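Side-chain contacts in RegF protein (PDB 4HOJ), which binds glutathione and calcium, and is a glutathione S-transferase homologue named stringent starvation protein A: residues Asn129-Leu134 and Pro158-Leu163; Val45-Pro48 and Pro53-Val56. One frame throughout, in Å; residues are numbered along the deposited sequence.

Contact 1. Residues Asn129-Leu134 and Pro158-Leu163; sequences NGLTML and PLLWRL
L131, on the last turns of helix 117-134, faces L160 near the end of helix 151-161, and their CA atoms lie 9.1 Å apart. The backbones share no hydrogen bond. One side chain of 129-134 makes the contact: L131 points at the other segment and brings CD1 among three leucines. Its CD1 lies 3.7 Å from CD2 of L163, the two side chains meeting tip to tip. CD2 of L160 comes within 4.0 Å of the same L131 methyl, from a side chain that crosses obliquely. L159 is more distant, its CD2 being 4.3 Å from L131 CD1. L131 CG lies anti to its carbonyl carbon (chi1 -70°); with chi2 near 180°, this carries CD1 toward the other segment. This cluster joins helix 117-134 to the end of helix 151-161 and just beyond, in the all-helical C-terminal domain of the glutathione transferase fold. L177 of helix 175-185 also touches L131, while Y180, A181 and F185 pack on L160. Beyond the leucines, R162 folds back on its own turn. Its NH1 donates to P158 O at 3.1 Å with an N-H...O angle of 164°, the acceptor lying in the guanidinium plane. NH2 of R162 forms a salt bridge with E198.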
loop_
_atom_site.group_PDB
_atom_site.type_symbol
_atom_site.label_atom_id
_atom_site.label_comp_id
_atom_site.label_asym_id
_atom_site.label_seq_id
_atom_site.Cartn_x
_atom_site.Cartn_y
_atom_site.Cartn_z
ATOM N N ASN A 129 21.754 -5.334 4.403
ATOM C CA ASN A 129 21.649 -6.631 3.747
ATOM C C ASN A 129 20.654 -6.565 2.586
ATOM O O ASN A 129 20.911 -7.110 1.491
ATOM C CB ASN A 129 21.236 -7.672 4.765
ATOM C CG ASN A 129 22.362 -8.029 5.715
ATOM O OD1 ASN A 129 23.549 -7.950 5.359
ATOM N ND2 ASN A 129 22.002 -8.408 6.941
ATOM N N GLY A 130 19.515 -5.928 2.836
ATOM C CA GLY A 130 18.472 -5.761 1.837
ATOM C C GLY A 130 18.923 -4.979 0.624
ATOM O O GLY A 130 18.652 -5.385 -0.523
ATOM N N LEU A 131 19.593 -3.861 0.852
ATOM C CA LEU A 131 20.079 -3.042 -0.245
ATOM C C LEU A 131 21.161 -3.784 -1.017
ATOM O O LEU A 131 21.223 -3.658 -2.242
ATOM C CB LEU A 131 20.600 -1.693 0.269
ATOM C CG LEU A 131 19.482 -0.763 0.770
ATOM C CD1 LEU A 131 20.055 0.527 1.377
ATOM C CD2 LEU A 131 18.447 -0.396 -0.274
ATOM N N THR A 132 22.018 -4.532 -0.316
ATOM C CA THR A 132 23.087 -5.278 -0.976
ATOM C C THR A 132 22.457 -6.289 -1.921
ATOM O O THR A 132 22.921 -6.478 -3.042
ATOM C CB THR A 132 24.052 -5.944 0.039
ATOM O OG1 THR A 132 24.673 -4.906 0.816
ATOM C CG2 THR A 132 25.132 -6.744 -0.691
ATOM N N MET A 133 21.374 -6.919 -1.494
ATOM C CA MET A 133 20.808 -7.954 -2.333
ATOM C C MET A 133 20.086 -7.368 -3.528
ATOM O O MET A 133 20.054 -7.993 -4.591
ATOM C CB MET A 133 19.906 -8.895 -1.540
ATOM C CG MET A 133 20.667 -9.626 -0.453
ATOM S SD MET A 133 19.556 -10.543 0.613
ATOM C CE MET A 133 18.519 -11.315 -0.615
ATOM N N LEU A 134 19.513 -6.183 -3.338
ATOM C CA LEU A 134 18.822 -5.468 -4.396
ATOM C C LEU A 134 19.759 -4.855 -5.430
ATOM O O LEU A 134 19.352 -4.595 -6.545
ATOM C CB LEU A 134 17.883 -4.416 -3.796
ATOM C CG LEU A 134 16.728 -5.108 -3.063
ATOM C CD1 LEU A 134 15.954 -4.102 -2.246
ATOM C CD2 LEU A 134 15.804 -5.867 -4.039
ATOM N N PRO A 158 15.310 8.872 -0.459
ATOM C CA PRO A 158 15.666 9.383 0.892
ATOM C C PRO A 158 16.407 8.406 1.744
ATOM O O PRO A 158 17.194 8.843 2.614
ATOM C CB PRO A 158 14.317 9.745 1.487
ATOM C CG PRO A 158 13.449 10.054 0.203
ATOM C CD PRO A 158 13.856 8.937 -0.693
ATOM N N LEU A 159 16.177 7.106 1.566
ATOM C CA LEU A 159 16.970 6.108 2.290
ATOM C C LEU A 159 18.397 6.068 1.802
ATOM O O LEU A 159 19.317 6.113 2.601
ATOM C CB LEU A 159 16.311 4.743 2.188
ATOM C CG LEU A 159 17.162 3.552 2.678
ATOM C CD1 LEU A 159 17.583 3.789 4.126
ATOM C CD2 LEU A 159 16.344 2.280 2.555
ATOM N N LEU A 160 18.588 6.061 0.510
ATOM C CA LEU A 160 19.971 6.064 -0.001
ATOM C C LEU A 160 20.732 7.328 0.383
ATOM O O LEU A 160 21.923 7.250 0.671
ATOM C CB LEU A 160 19.959 5.890 -1.547
ATOM C CG LEU A 160 19.231 4.626 -2.015
ATOM C CD1 LEU A 160 19.301 4.503 -3.551
ATOM C CD2 LEU A 160 19.859 3.441 -1.366
ATOM N N TRP A 161 20.034 8.477 0.456
ATOM C CA TRP A 161 20.699 9.700 0.899
ATOM C C TRP A 161 21.223 9.541 2.323
ATOM O O TRP A 161 22.254 10.139 2.644
ATOM C CB TRP A 161 19.660 10.822 0.840
ATOM C CG TRP A 161 20.252 12.138 1.224
ATOM C CD1 TRP A 161 20.008 12.799 2.387
ATOM C CD2 TRP A 161 21.207 12.931 0.493
ATOM N NE1 TRP A 161 20.775 13.954 2.450
ATOM C CE2 TRP A 161 21.480 14.067 1.281
ATOM C CE3 TRP A 161 21.853 12.781 -0.740
ATOM C CZ2 TRP A 161 22.391 15.054 0.881
ATOM C CZ3 TRP A 161 22.732 13.779 -1.151
ATOM C CH2 TRP A 161 22.984 14.892 -0.338
ATOM N N ARG A 162 20.531 8.753 3.148
ATOM C CA ARG A 162 20.775 8.614 4.572
ATOM C C ARG A 162 21.662 7.448 4.927
ATOM O O ARG A 162 21.816 7.194 6.146
ATOM C CB ARG A 162 19.420 8.495 5.335
ATOM C CG ARG A 162 18.678 9.837 5.418
ATOM C CD ARG A 162 17.187 9.599 5.802
ATOM N NE ARG A 162 16.515 10.844 6.094
ATOM C CZ ARG A 162 16.110 11.752 5.200
ATOM N NH1 ARG A 162 16.297 11.493 3.885
ATOM N NH2 ARG A 162 15.458 12.846 5.568
ATOM N N LEU A 163 22.328 6.784 3.970
ATOM C CA LEU A 163 23.122 5.620 4.404
ATOM C C LEU A 163 24.230 5.997 5.365
ATOM O O LEU A 163 24.431 5.287 6.386
ATOM C CB LEU A 163 23.707 4.836 3.252
ATOM C CG LEU A 163 22.660 4.288 2.281
ATOM C CD1 LEU A 163 23.333 3.571 1.127
ATOM C CD2 LEU A 163 21.678 3.387 2.997
#

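Contact 2. Residues Val45-Pro48 and Pro53-Val56; sequences VMNP and PVLV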
loop_
_atom_site.group_PDB
_atom_site.type_symbol
_atom_site.label_atom_id
_atom_site.label_comp_id
_atom_site.label_asym_id
_atom_site.label_seq_id
_atom_site.Cartn_x
_atom_site.Cartn_y
_atom_site.Cartn_z
ATOM N N VAL A 45 -5.643 15.766 13.765
ATOM C CA VAL A 45 -6.954 15.894 13.140
ATOM C C VAL A 45 -6.822 15.525 11.657
ATOM O O VAL A 45 -7.701 14.858 11.087
ATOM C CB VAL A 45 -7.459 17.331 13.290
ATOM C CG1 VAL A 45 -8.809 17.505 12.572
ATOM C CG2 VAL A 45 -7.642 17.669 14.777
ATOM N N MET A 46 -5.729 15.935 11.023
ATOM C CA MET A 46 -5.487 15.635 9.604
ATOM C C MET A 46 -5.097 14.176 9.395
ATOM O O MET A 46 -5.372 13.583 8.347
ATOM C CB MET A 46 -4.359 16.539 9.048
ATOM C CG MET A 46 -4.777 17.999 8.852
ATOM S SD MET A 46 -3.512 19.025 8.139
ATOM C CE MET A 46 -2.291 18.981 9.443
ATOM N N ASN A 47 -4.389 13.596 10.340
ATOM C CA ASN A 47 -3.795 12.293 10.162
ATOM C C ASN A 47 -3.991 11.548 11.478
ATOM O O ASN A 47 -3.362 11.878 12.470
ATOM C CB ASN A 47 -2.287 12.435 9.852
ATOM C CG ASN A 47 -1.599 11.079 9.695
ATOM O OD1 ASN A 47 -2.244 10.012 9.857
ATOM N ND2 ASN A 47 -0.318 11.080 9.416
ATOM N N PRO A 48 -4.817 10.494 11.509
ATOM C CA PRO A 48 -5.015 9.827 12.809
ATOM C C PRO A 48 -3.768 9.151 13.351
ATOM O O PRO A 48 -3.684 8.904 14.564
ATOM C CB PRO A 48 -6.099 8.770 12.509
ATOM C CG PRO A 48 -5.930 8.487 11.109
ATOM C CD PRO A 48 -5.576 9.824 10.434
ATOM N N PRO A 53 4.572 12.872 6.426
ATOM C CA PRO A 53 3.951 14.029 5.787
ATOM C C PRO A 53 2.442 13.953 5.702
ATOM O O PRO A 53 1.794 12.863 5.777
ATOM C CB PRO A 53 4.497 13.963 4.358
ATOM C CG PRO A 53 4.742 12.442 4.120
ATOM C CD PRO A 53 5.298 12.003 5.483
ATOM N N VAL A 54 1.808 15.121 5.540
ATOM C CA VAL A 54 0.391 15.270 5.202
ATOM C C VAL A 54 0.317 16.230 4.021
ATOM O O VAL A 54 1.099 17.219 3.964
ATOM C CB VAL A 54 -0.381 15.851 6.374
ATOM C CG1 VAL A 54 -1.816 16.233 6.005
ATOM C CG2 VAL A 54 -0.386 14.825 7.528
ATOM N N LEU A 55 -0.536 15.981 3.040
ATOM C CA LEU A 55 -0.783 16.939 1.993
ATOM C C LEU A 55 -2.207 17.434 2.107
ATOM O O LEU A 55 -3.158 16.620 2.265
ATOM C CB LEU A 55 -0.559 16.292 0.641
ATOM C CG LEU A 55 -0.585 17.247 -0.560
ATOM C CD1 LEU A 55 0.782 17.948 -0.707
ATOM C CD2 LEU A 55 -0.923 16.525 -1.863
ATOM N N VAL A 56 -2.387 18.749 2.003
ATOM C CA VAL A 56 -3.710 19.351 1.960
ATOM C C VAL A 56 -3.868 20.107 0.674
ATOM O O VAL A 56 -3.009 20.932 0.318
ATOM C CB VAL A 56 -3.957 20.286 3.174
ATOM C CG1 VAL A 56 -5.329 20.999 3.046
ATOM C CG2 VAL A 56 -3.866 19.473 4.474
#
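The end of helix 41-46 and the residue after it lie over the start of strand 54-57, with the CA atoms of N47 and V54 7.1 Å apart and no hydrogen bond between the segments. M46 and N47 both point their CB atoms at the strand, and V54 and V56 point back. M46 reaches the farther along the strand. Its SD lies 3.7 Å from CG2 of V56, where the two side chains cross at about a right angle. The same SD is 3.9 Å from CG1 of V54. The chain of M46 runs straight through chi2 (-177°), which carries SD out to both valines; the bend at chi3 turns only CE. V54 divides its two methyls between the neighbours. While CG1 meets M46, CG2 sits 3.8 Å from CB of N47.

N47 is the first residue to leave the helix. Its CG is anti to the backbone N (chi1 178°), and its amide is tied to the loop that follows. OD1 accepts a hydrogen bond from the N of Y49, and ND2 donates to the O of Q51. This fixes the amide's rotation. Q51 binds glutathione, so the bond probably helps to position that part of the site.

P53 follows a cis peptide bond, a hallmark of the thioredoxin-like domain of glutathione transferases, and it touches glutathione. Strand 54-57 lies between strands 5-8 and 60-63, antiparallel to both. V61 of strand 60-63 touches M46 and V54, and Y7 of strand 5-8 touches M46 and V56. L55 points away from helix 41-46 and packs on I68 and Y71 of helix 65-75.

In the fold
Contact 2 comes first along the chain. It belongs to the N-terminal thioredoxin-like domain, where it joins helix 41-46 to the mixed four-stranded sheet. Contact 1 belongs to the helical C-terminal domain and joins helix 117-134 to the end of helix 151-161 and just beyond. Their centres are about 27 Å apart on opposite sides of the chain's centre, and their nearest atoms are about 10 Å apart. Contact 2 includes P53 of the glutathione pocket. Contact 1 is closer to the metal, with the side chain of L163 about 6 Å from a bound calcium. Helix 13-25 links the two regions, since its P13 touches P158 and R162 and its F14 touches P53.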